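Local structure of peptidoglycan N-acetylglucosamine deacetylase (Bacillus cereus, 4L1G) at residues Thr207-Val212 with Ile243-Thr248; Asn116-Ile121 with Glu155-Leu160. The protein removes the acetyl group from N-acetylglucosamine residues of bacterial peptidoglycan as a zinc-dependent hydrolase, and also acts on soluble chitin substrates and N-acetylchitooligomers. One frame throughout, in Å; residues are numbered along the deposited sequence.

Interaction 1: residues Thr207-Val212 with Ile243-Thr248; sequences TITNNV and IPQLKT
V212 and L246 meet methyl to methyl, and the two side chains cross at about a right angle. The touch is made by CG1 of V212, which is anti to its backbone N, and CD1 of L246, 4.2 Å apart. One turn back along the first helix, T209 repeats the approach: its CG2 comes to 3.8 Å from OE1 of Q245, again with the side chains nearly perpendicular. The threonine torsion sorts its two branches. With chi1 at -61°, CG2 is anti to the backbone N and faces segment 243-248, while OG1 lies beside the backbone N, anti to the carbonyl carbon, and bonds to the carbonyl oxygen of A205. The touch on Q245 is therefore a methyl against an amide oxygen, and no hydrogen bond crosses between the segments. Q245, an exposed residue, reaches it by an extended chain, whereas T209, V212 and L246 are buried. The backbones keep apart, the CA atoms of T209 and Q245 being 8.9 Å from each other, and only 110 Å² is buried between the segments. Adjoining turns extend the interface: I242 packs on T209 and V212, K241 on T209, A238 on I208, and L213 on Q245 and L246. Helix 205-215 thus lies against helix 233-248 on the outside of the deacetylase barrel, with F253 of strand 252-253 touching I243 and L246.

Interaction 2: residues Asn116-Ile121 with Glu155-Leu160; sequences NIVKRI and EILNRL
L160 reaches across to V118 and K119, and its atoms divide the two between them. Its CB comes first, 3.9 Å from CG1 of V118. CG follows, placed by chi1 of -64° anti to the carbonyl carbon, and there the chain forks. CD1 settles on the branch point of the valine, 4.0 Å from V118 CB and as close to CG2, with CG1 scarcely farther off; one leucine methyl thus spans the whole valine head, the two side chains crossing at about a right angle. CD2 takes the outer course and meets CE of K119 at 4.1 Å. The lysine chain, extended beyond CG, brings CE to that methyl, while its CG lies 3.6 Å from the carbonyl oxygen of L160. On the inner side L157 adds its CD2, 4.2 Å from V118 CG1. The axes of the two helical segments cross at -66° and approach to 9.9 Å. Below, A111 of helix 108-113 and L106 of strand 103-106 both touch V118 and L157, joining helices 115-123 and 143-161 to the barrel strand beneath. The side chain of L157 lies about 7 Å from that of the zinc ligand H131, so the inner end of the contact is near the metal site. Chemically the contact is almost wholly aliphatic, the exception being the K119 methylene against the L160 carbonyl oxygen. Cohesion is probably due to apolar burial, and the exposed K119 contributes hydrocarbon rather than charge, its NZ making no contact across the segments.

Interactions 1 and 2 lie on opposite sides of the chain's centre, about 30 Å apart between centres, and share no helix. Each pairs two helices outside the barrel, and neither has a hydrogen bond between its segments. Interaction 1 is mostly buried but slight, two separate touches, one of them methyl to amide oxygen, with further contacts from adjoining turns of the same two helices. Interaction 2 buries about twice the area, 223 Å², through one continuous, mostly aliphatic patch that grades from a buried inner side to an exposed lysine. Their inner neighbours differ too: 207-212 with 243-248 backs onto strand 252-253, whereas 116-121 with 155-160 covers strand 103-106 near the zinc site.

Interaction 1: residues Thr207-Val212 with Ile243-Thr248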
ATOM      1  N   THR A 207      13.716  -7.650  14.024  1.00 22.28           N
ATOM      2  CA  THR A 207      14.493  -7.190  12.879  1.00 22.57           C
ATOM      3  C   THR A 207      13.726  -6.120  12.111  1.00 21.31           C
ATOM      4  O   THR A 207      14.275  -5.073  11.764  1.00 21.03           O
ATOM      5  CB  THR A 207      14.830  -8.352  11.923  1.00 23.36           C
ATOM      6  OG1 THR A 207      15.634  -9.320  12.611  1.00 24.31           O
ATOM      7  CG2 THR A 207      15.587  -7.845  10.706  1.00 23.28           C
ATOM      8  N   ILE A 208      12.451  -6.392  11.855  1.00 18.42           N
ATOM      9  CA  ILE A 208      11.590  -5.455  11.145  1.00 16.64           C
ATOM     10  C   ILE A 208      11.418  -4.159  11.928  1.00 15.75           C
ATOM     11  O   ILE A 208      11.499  -3.067  11.362  1.00 14.74           O
ATOM     12  CB  ILE A 208      10.213  -6.080  10.853  1.00 16.01           C
ATOM     13  CG1 ILE A 208      10.379  -7.272   9.910  1.00 16.81           C
ATOM     14  CG2 ILE A 208       9.268  -5.052  10.252  1.00 14.66           C
ATOM     15  CD1 ILE A 208       9.116  -8.063   9.692  1.00 16.36           C
ATOM     16  N   THR A 209      11.201  -4.286  13.235  1.00 14.73           N
ATOM     17  CA  THR A 209      10.992  -3.126  14.097  1.00 14.48           C
ATOM     18  C   THR A 209      12.220  -2.219  14.147  1.00 14.47           C
ATOM     19  O   THR A 209      12.103  -1.001  14.002  1.00 13.78           O
ATOM     20  CB  THR A 209      10.610  -3.548  15.531  1.00 15.43           C
ATOM     21  OG1 THR A 209       9.380  -4.282  15.501  1.00 15.48           O
ATOM     22  CG2 THR A 209      10.445  -2.326  16.426  1.00 15.29           C
ATOM     23  N   ASN A 210      13.392  -2.816  14.350  1.00 22.67           N
ATOM     24  CA  ASN A 210      14.636  -2.053  14.389  1.00 23.23           C
ATOM     25  C   ASN A 210      14.913  -1.371  13.055  1.00 22.69           C
ATOM     26  O   ASN A 210      15.436  -0.258  13.007  1.00 22.02           O
ATOM     27  CB  ASN A 210      15.816  -2.947  14.778  1.00 25.24           C
ATOM     28  CG  ASN A 210      15.699  -3.491  16.190  1.00 25.58           C
ATOM     29  OD1 ASN A 210      14.930  -2.981  17.007  1.00 24.49           O
ATOM     30  ND2 ASN A 210      16.470  -4.532  16.486  1.00 26.93           N
ATOM     31  N   ASN A 211      14.554  -2.055  11.975  1.00 27.71           N
ATOM     32  CA  ASN A 211      14.680  -1.508  10.634  1.00 26.62           C
ATOM     33  C   ASN A 211      13.781  -0.288  10.451  1.00 23.91           C
ATOM     34  O   ASN A 211      14.250   0.784  10.067  1.00 22.79           O
ATOM     35  CB  ASN A 211      14.345  -2.589   9.603  1.00 27.17           C
ATOM     36  CG  ASN A 211      14.349  -2.068   8.176  1.00 25.32           C
ATOM     37  OD1 ASN A 211      14.972  -1.051   7.868  1.00 24.26           O
ATOM     38  ND2 ASN A 211      13.653  -2.775   7.294  1.00 24.85           N
ATOM     39  N   VAL A 212      12.492  -0.460  10.735  1.00 12.96           N
ATOM     40  CA  VAL A 212      11.513   0.614  10.574  1.00 11.54           C
ATOM     41  C   VAL A 212      11.836   1.836  11.431  1.00 11.61           C
ATOM     42  O   VAL A 212      11.823   2.962  10.940  1.00 11.09           O
ATOM     43  CB  VAL A 212      10.077   0.130  10.889  1.00 11.42           C
ATOM     44  CG1 VAL A 212       9.111   1.303  10.939  1.00 10.80           C
ATOM     45  CG2 VAL A 212       9.622  -0.888   9.859  1.00 11.26           C
ATOM     46  N   ILE A 243       4.198   0.464  15.994  1.00 13.78           N
ATOM     47  CA  ILE A 243       3.205   1.510  16.217  1.00 13.57           C
ATOM     48  C   ILE A 243       3.421   2.327  17.501  1.00 14.13           C
ATOM     49  O   ILE A 243       3.501   3.554  17.434  1.00 13.77           O
ATOM     50  CB  ILE A 243       1.761   0.960  16.115  1.00 13.75           C
ATOM     51  CG1 ILE A 243       1.503   0.427  14.702  1.00 13.11           C
ATOM     52  CG2 ILE A 243       0.750   2.033  16.478  1.00 13.78           C
ATOM     53  CD1 ILE A 243       0.162  -0.254  14.536  1.00 13.41           C
ATOM     54  N   PRO A 244       3.531   1.662  18.670  1.00 15.12           N
ATOM     55  CA  PRO A 244       3.724   2.490  19.867  1.00 15.72           C
ATOM     56  C   PRO A 244       5.089   3.179  19.920  1.00 15.59           C
ATOM     57  O   PRO A 244       5.178   4.300  20.425  1.00 15.70           O
ATOM     58  CB  PRO A 244       3.584   1.485  21.016  1.00 16.91           C
ATOM     59  CG  PRO A 244       3.953   0.179  20.421  1.00 16.94           C
ATOM     60  CD  PRO A 244       3.458   0.226  19.006  1.00 15.86           C
ATOM     61  N   GLN A 245       6.131   2.530  19.407  1.00 17.11           N
ATOM     62  CA  GLN A 245       7.467   3.127  19.429  1.00 17.13           C
ATOM     63  C   GLN A 245       7.570   4.374  18.553  1.00 16.21           C
ATOM     64  O   GLN A 245       8.279   5.320  18.894  1.00 16.39           O
ATOM     65  CB  GLN A 245       8.544   2.105  19.047  1.00 17.76           C
ATOM     66  CG  GLN A 245       8.852   1.095  20.145  1.00 19.11           C
ATOM     67  CD  GLN A 245       9.997   0.164  19.788  1.00 20.17           C
ATOM     68  OE1 GLN A 245      10.848   0.495  18.963  1.00 20.47           O
ATOM     69  NE2 GLN A 245      10.020  -1.010  20.407  1.00 21.29           N
ATOM     70  N   LEU A 246       6.859   4.379  17.429  1.00 13.74           N
ATOM     71  CA  LEU A 246       6.821   5.558  16.571  1.00 12.99           C
ATOM     72  C   LEU A 246       5.950   6.653  17.184  1.00 13.15           C
ATOM     73  O   LEU A 246       6.290   7.835  17.118  1.00 13.04           O
ATOM     74  CB  LEU A 246       6.335   5.203  15.161  1.00 12.19           C
ATOM     75  CG  LEU A 246       7.422   4.728  14.192  1.00 11.88           C
ATOM     76  CD1 LEU A 246       6.823   4.215  12.889  1.00 11.25           C
ATOM     77  CD2 LEU A 246       8.423   5.848  13.921  1.00 11.72           C
ATOM     78  N   LYS A 247       4.832   6.249  17.784  1.00 13.52           N
ATOM     79  CA  LYS A 247       3.937   7.187  18.458  1.00 13.86           C
ATOM     80  C   LYS A 247       4.651   7.929  19.581  1.00 14.56           C
ATOM     81  O   LYS A 247       4.382   9.104  19.824  1.00 14.69           O
ATOM     82  CB  LYS A 247       2.711   6.463  19.020  1.00 14.37           C
ATOM     83  CG  LYS A 247       1.660   6.092  17.987  1.00 13.82           C
ATOM     84  CD  LYS A 247       0.462   5.432  18.657  1.00 14.51           C
ATOM     85  CE  LYS A 247      -0.666   5.173  17.673  1.00 14.10           C
ATOM     86  NZ  LYS A 247      -1.846   4.567  18.349  1.00 14.91           N
ATOM     87  N   THR A 248       5.558   7.231  20.261  1.00 15.16           N
ATOM     88  CA  THR A 248       6.334   7.813  21.352  1.00 15.96           C
ATOM     89  C   THR A 248       7.197   8.969  20.851  1.00 15.60           C
ATOM     90  O   THR A 248       7.398   9.959  21.554  1.00 16.12           O
ATOM     91  CB  THR A 248       7.221   6.749  22.036  1.00 16.68           C
ATOM     92  OG1 THR A 248       6.391   5.722  22.588  1.00 17.20           O
ATOM     93  CG2 THR A 248       8.053   7.364  23.154  1.00 17.61           C
TER

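Interaction 2: residues Asn116-Ile121 with Glu155-Leu160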
ATOM      1  N   ASN A 116     -15.212 -10.857   0.707  1.00 22.31           N
ATOM      2  CA  ASN A 116     -15.709 -10.330   1.974  1.00 22.60           C
ATOM      3  C   ASN A 116     -14.633  -9.635   2.806  1.00 21.53           C
ATOM      4  O   ASN A 116     -14.918  -8.693   3.546  1.00 21.32           O
ATOM      5  CB  ASN A 116     -16.375 -11.441   2.786  1.00 24.00           C
ATOM      6  CG  ASN A 116     -15.480 -12.651   2.966  1.00 24.21           C
ATOM      7  OD1 ASN A 116     -14.663 -12.965   2.101  1.00 23.67           O
ATOM      8  ND2 ASN A 116     -15.634 -13.338   4.091  1.00 25.13           N
ATOM      9  N   ILE A 117     -13.397 -10.106   2.683  1.00 20.70           N
ATOM     10  CA  ILE A 117     -12.282  -9.517   3.413  1.00 19.80           C
ATOM     11  C   ILE A 117     -11.955  -8.146   2.830  1.00 18.65           C
ATOM     12  O   ILE A 117     -11.544  -7.237   3.549  1.00 18.07           O
ATOM     13  CB  ILE A 117     -11.051 -10.443   3.392  1.00 19.68           C
ATOM     14  CG1 ILE A 117     -11.421 -11.804   3.985  1.00 21.00           C
ATOM     15  CG2 ILE A 117      -9.891  -9.831   4.161  1.00 18.86           C
ATOM     16  CD1 ILE A 117     -10.267 -12.768   4.076  1.00 21.14           C
ATOM     17  N   VAL A 118     -12.162  -8.002   1.525  1.00 17.81           N
ATOM     18  CA  VAL A 118     -12.048  -6.706   0.870  1.00 16.97           C
ATOM     19  C   VAL A 118     -13.087  -5.756   1.454  1.00 17.26           C
ATOM     20  O   VAL A 118     -12.805  -4.580   1.699  1.00 16.61           O
ATOM     21  CB  VAL A 118     -12.273  -6.819  -0.649  1.00 17.01           C
ATOM     22  CG1 VAL A 118     -12.105  -5.462  -1.316  1.00 16.26           C
ATOM     23  CG2 VAL A 118     -11.319  -7.836  -1.255  1.00 16.89           C
ATOM     24  N   LYS A 119     -14.291  -6.278   1.682  1.00 17.32           N
ATOM     25  CA  LYS A 119     -15.369  -5.495   2.274  1.00 17.84           C
ATOM     26  C   LYS A 119     -15.046  -5.108   3.715  1.00 17.73           C
ATOM     27  O   LYS A 119     -15.386  -4.011   4.155  1.00 17.64           O
ATOM     28  CB  LYS A 119     -16.698  -6.257   2.216  1.00 19.21           C
ATOM     29  CG  LYS A 119     -17.221  -6.504   0.804  1.00 19.52           C
ATOM     30  CD  LYS A 119     -18.547  -7.256   0.829  1.00 21.00           C
ATOM     31  CE  LYS A 119     -19.115  -7.442  -0.570  1.00 21.43           C
ATOM     32  NZ  LYS A 119     -20.389  -8.221  -0.562  1.00 22.98           N
ATOM     33  N   ARG A 120     -14.389  -6.007   4.445  1.00 18.52           N
ATOM     34  CA  ARG A 120     -14.034  -5.741   5.837  1.00 18.53           C
ATOM     35  C   ARG A 120     -13.022  -4.603   5.951  1.00 17.37           C
ATOM     36  O   ARG A 120     -13.143  -3.743   6.822  1.00 17.37           O
ATOM     37  CB  ARG A 120     -13.487  -6.997   6.521  1.00 19.01           C
ATOM     38  CG  ARG A 120     -13.203  -6.785   8.000  1.00 19.26           C
ATOM     39  CD  ARG A 120     -12.477  -7.959   8.643  1.00 19.70           C
ATOM     40  NE  ARG A 120     -11.961  -7.582   9.958  1.00 19.74           N
ATOM     41  CZ  ARG A 120     -11.171  -8.344  10.712  1.00 20.07           C
ATOM     42  NH1 ARG A 120     -10.794  -9.543  10.288  1.00 20.40           N
ATOM     43  NH2 ARG A 120     -10.756  -7.900  11.891  1.00 20.17           N
ATOM     44  N   ILE A 121     -12.027  -4.611   5.067  1.00 15.80           N
ATOM     45  CA  ILE A 121     -11.010  -3.564   5.013  1.00 14.75           C
ATOM     46  C   ILE A 121     -11.649  -2.188   4.854  1.00 14.61           C
ATOM     47  O   ILE A 121     -11.307  -1.245   5.567  1.00 14.29           O
ATOM     48  CB  ILE A 121     -10.036  -3.797   3.835  1.00 14.01           C
ATOM     49  CG1 ILE A 121      -9.252  -5.096   4.034  1.00 14.22           C
ATOM     50  CG2 ILE A 121      -9.088  -2.616   3.675  1.00 13.05           C
ATOM     51  CD1 ILE A 121      -8.387  -5.477   2.848  1.00 13.72           C
ATOM     52  N   GLU A 155     -12.417  -2.338 -11.504  1.00 31.99           N
ATOM     53  CA  GLU A 155     -13.809  -2.778 -11.563  1.00 32.90           C
ATOM     54  C   GLU A 155     -14.149  -3.707 -10.406  1.00 33.05           C
ATOM     55  O   GLU A 155     -15.199  -3.576  -9.780  1.00 33.65           O
ATOM     56  CB  GLU A 155     -14.097  -3.488 -12.887  1.00 33.81           C
ATOM     57  CG  GLU A 155     -14.104  -2.578 -14.101  1.00 34.28           C
ATOM     58  CD  GLU A 155     -14.226  -3.345 -15.406  1.00 35.38           C
ATOM     59  OE1 GLU A 155     -14.177  -4.595 -15.374  1.00 35.53           O
ATOM     60  OE2 GLU A 155     -14.369  -2.696 -16.466  1.00 35.74           O
ATOM     61  N   ILE A 156     -13.254  -4.649 -10.134  1.00 16.63           N
ATOM     62  CA  ILE A 156     -13.440  -5.599  -9.045  1.00 16.81           C
ATOM     63  C   ILE A 156     -13.523  -4.889  -7.697  1.00 16.34           C
ATOM     64  O   ILE A 156     -14.431  -5.142  -6.904  1.00 16.92           O
ATOM     65  CB  ILE A 156     -12.299  -6.636  -9.016  1.00 16.50           C
ATOM     66  CG1 ILE A 156     -12.380  -7.547 -10.247  1.00 17.24           C
ATOM     67  CG2 ILE A 156     -12.349  -7.459  -7.735  1.00 16.65           C
ATOM     68  CD1 ILE A 156     -11.185  -8.460 -10.420  1.00 17.03           C
ATOM     69  N   LEU A 157     -12.576  -3.988  -7.450  1.00 15.38           N
ATOM     70  CA  LEU A 157     -12.510  -3.272  -6.182  1.00 14.91           C
ATOM     71  C   LEU A 157     -13.652  -2.274  -6.024  1.00 15.37           C
ATOM     72  O   LEU A 157     -14.159  -2.074  -4.920  1.00 15.54           O
ATOM     73  CB  LEU A 157     -11.157  -2.570  -6.030  1.00 13.35           C
ATOM     74  CG  LEU A 157      -9.951  -3.509  -5.980  1.00 13.03           C
ATOM     75  CD1 LEU A 157      -8.653  -2.728  -5.864  1.00 11.94           C
ATOM     76  CD2 LEU A 157     -10.094  -4.501  -4.834  1.00 13.69           C
ATOM     77  N   ASN A 158     -14.058  -1.651  -7.126  1.00 20.37           N
ATOM     78  CA  ASN A 158     -15.189  -0.731  -7.106  1.00 21.02           C
ATOM     79  C   ASN A 158     -16.465  -1.436  -6.667  1.00 22.09           C
ATOM     80  O   ASN A 158     -17.244  -0.907  -5.874  1.00 22.57           O
ATOM     81  CB  ASN A 158     -15.392  -0.092  -8.481  1.00 21.34           C
ATOM     82  CG  ASN A 158     -16.549   0.886  -8.505  1.00 22.24           C
ATOM     83  OD1 ASN A 158     -16.707   1.701  -7.598  1.00 22.09           O
ATOM     84  ND2 ASN A 158     -17.377   0.798  -9.541  1.00 23.29           N
ATOM     85  N   ARG A 159     -16.664  -2.643  -7.184  1.00 38.67           N
ATOM     86  CA  ARG A 159     -17.854  -3.424  -6.881  1.00 39.83           C
ATOM     87  C   ARG A 159     -17.879  -3.869  -5.418  1.00 39.79           C
ATOM     88  O   ARG A 159     -18.936  -3.908  -4.789  1.00 40.61           O
ATOM     89  CB  ARG A 159     -17.936  -4.636  -7.813  1.00 40.43           C
ATOM     90  CG  ARG A 159     -19.183  -5.485  -7.638  1.00 41.99           C
ATOM     91  CD  ARG A 159     -19.266  -6.565  -8.705  1.00 42.76           C
ATOM     92  NE  ARG A 159     -18.029  -7.340  -8.791  1.00 42.13           N
ATOM     93  CZ  ARG A 159     -17.755  -8.397  -8.033  1.00 42.28           C
ATOM     94  NH1 ARG A 159     -18.633  -8.809  -7.125  1.00 42.71           N
ATOM     95  NH2 ARG A 159     -16.604  -9.039  -8.179  1.00 41.57           N
ATOM     96  N   LEU A 160     -16.708  -4.192  -4.879  1.00 22.98           N
ATOM     97  CA  LEU A 160     -16.609  -4.701  -3.515  1.00 22.92           C
ATOM     98  C   LEU A 160     -16.508  -3.592  -2.470  1.00 22.49           C
ATOM     99  O   LEU A 160     -17.109  -3.684  -1.402  1.00 23.09           O
ATOM    100  CB  LEU A 160     -15.415  -5.648  -3.385  1.00 22.35           C
ATOM    101  CG  LEU A 160     -15.481  -6.932  -4.210  1.00 23.07           C
ATOM    102  CD1 LEU A 160     -14.201  -7.739  -4.061  1.00 22.47           C
ATOM    103  CD2 LEU A 160     -16.690  -7.757  -3.804  1.00 24.35           C
TER